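Side-chain contact in type 3 secretion system regulator YopR (Yersinia pestis, PDB 1Z21), which may regulate assembly of the type III secretion injectisome by controlling secretion or polymerisation of the needle subunit, and contributes to pathogenesis: residues D55-E58 with L59-V62. Residues are numbered along the deposited sequence; the frame is centred on the assembly and turned at random.
Sequences DLPE and LRSV
R60 folds back toward the start of helix 52-66 and lays its guanidinium over the peptide that joins L56 to P57. A bend at chi3 (-76°) turns the far end of the chain along the helix surface, and one guanidinium face comes to lie above L56 O and P57 N, both offset toward its rim. R60 NH1 reaches the CB of L56 at 3.6 Å, while R60 NH2 runs alongside the proline ring, 3.9 Å from P57 CG. Nearer the backbone, R60 CG packs 3.2 Å from L56 O, the carbonyl oxygen that accepts the hydrogen bond from R60 N (2.9 Å). P57 itself has no N-H to give to the preceding turn, and the helix kinks there; P57 O still accepts S61 N at 3.0 Å. L56 and L59 are buried and turn nonpolar chains toward helix 94-107, L56 against I106, with E103 beside both. V62 faces A38 of helix 25-43 and sets its CG2 3.5 Å from E58 O. Arginine suits the boundary: its methylenes and flat head cover the L56-P57 peptide and the proline ring of its own helix, while the salt bridge from R60 NH1 to E103, with the contacts of L56 and L59, joins this turn of the five-helix core domain to helix 94-107.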
# COMPACT_ATOMS: atom_id res chain seq x y z
N ASP A 55 8.92 -4.74 -11.42
CA ASP A 55 8.54 -4.52 -10.04
C ASP A 55 7.19 -3.83 -9.88
O ASP A 55 6.47 -4.09 -8.92
CB ASP A 55 9.59 -3.68 -9.31
CG ASP A 55 10.89 -4.42 -9.09
OD1 ASP A 55 10.91 -5.67 -9.12
OD2 ASP A 55 11.95 -3.80 -8.86
N LEU A 56 6.86 -2.92 -10.79
CA LEU A 56 5.60 -2.20 -10.65
C LEU A 56 4.39 -3.10 -10.86
O LEU A 56 3.47 -3.04 -10.06
CB LEU A 56 5.55 -0.96 -11.54
CG LEU A 56 6.48 0.16 -11.04
CD1 LEU A 56 6.58 1.29 -12.05
CD2 LEU A 56 6.04 0.69 -9.68
N PRO A 57 4.35 -3.93 -11.90
CA PRO A 57 3.29 -4.94 -12.02
C PRO A 57 3.16 -5.83 -10.80
O PRO A 57 2.04 -6.14 -10.41
CB PRO A 57 3.71 -5.74 -13.25
CG PRO A 57 4.42 -4.76 -14.07
CD PRO A 57 5.22 -3.92 -13.10
N GLU A 58 4.29 -6.25 -10.21
CA GLU A 58 4.25 -7.08 -9.01
C GLU A 58 3.64 -6.29 -7.85
O GLU A 58 2.78 -6.80 -7.13
CB GLU A 58 5.67 -7.54 -8.64
CG GLU A 58 6.19 -8.62 -9.58
CD GLU A 58 7.65 -9.00 -9.31
OE1 GLU A 58 8.27 -8.45 -8.38
OE2 GLU A 58 8.16 -9.87 -10.06
N LEU A 59 4.08 -5.05 -7.68
CA LEU A 59 3.57 -4.18 -6.62
C LEU A 59 2.07 -3.96 -6.77
O LEU A 59 1.33 -4.04 -5.78
CB LEU A 59 4.30 -2.84 -6.62
CG LEU A 59 3.81 -1.77 -5.63
CD1 LEU A 59 4.98 -1.11 -4.92
CD2 LEU A 59 2.95 -0.74 -6.33
N ARG A 60 1.61 -3.71 -7.99
CA ARG A 60 0.17 -3.50 -8.22
C ARG A 60 -0.62 -4.77 -7.97
O ARG A 60 -1.73 -4.71 -7.46
CB ARG A 60 -0.07 -2.95 -9.62
CG ARG A 60 0.62 -1.62 -9.84
CD ARG A 60 0.20 -0.90 -11.08
NE ARG A 60 0.79 -1.48 -12.28
CZ ARG A 60 1.77 -0.95 -13.01
NH1 ARG A 60 2.36 0.19 -12.68
NH2 ARG A 60 2.18 -1.58 -14.10
N SER A 61 -0.02 -5.92 -8.26
CA SER A 61 -0.65 -7.22 -8.01
C SER A 61 -0.92 -7.44 -6.52
O SER A 61 -1.99 -7.92 -6.14
CB SER A 61 0.22 -8.35 -8.55
OG SER A 61 -0.39 -9.57 -8.25
N VAL A 62 0.06 -7.06 -5.70
CA VAL A 62 -0.10 -7.09 -4.25
C VAL A 62 -1.21 -6.13 -3.79
O VAL A 62 -2.08 -6.51 -3.02
CB VAL A 62 1.22 -6.76 -3.51
CG1 VAL A 62 0.99 -6.73 -1.99
CG2 VAL A 62 2.32 -7.77 -3.85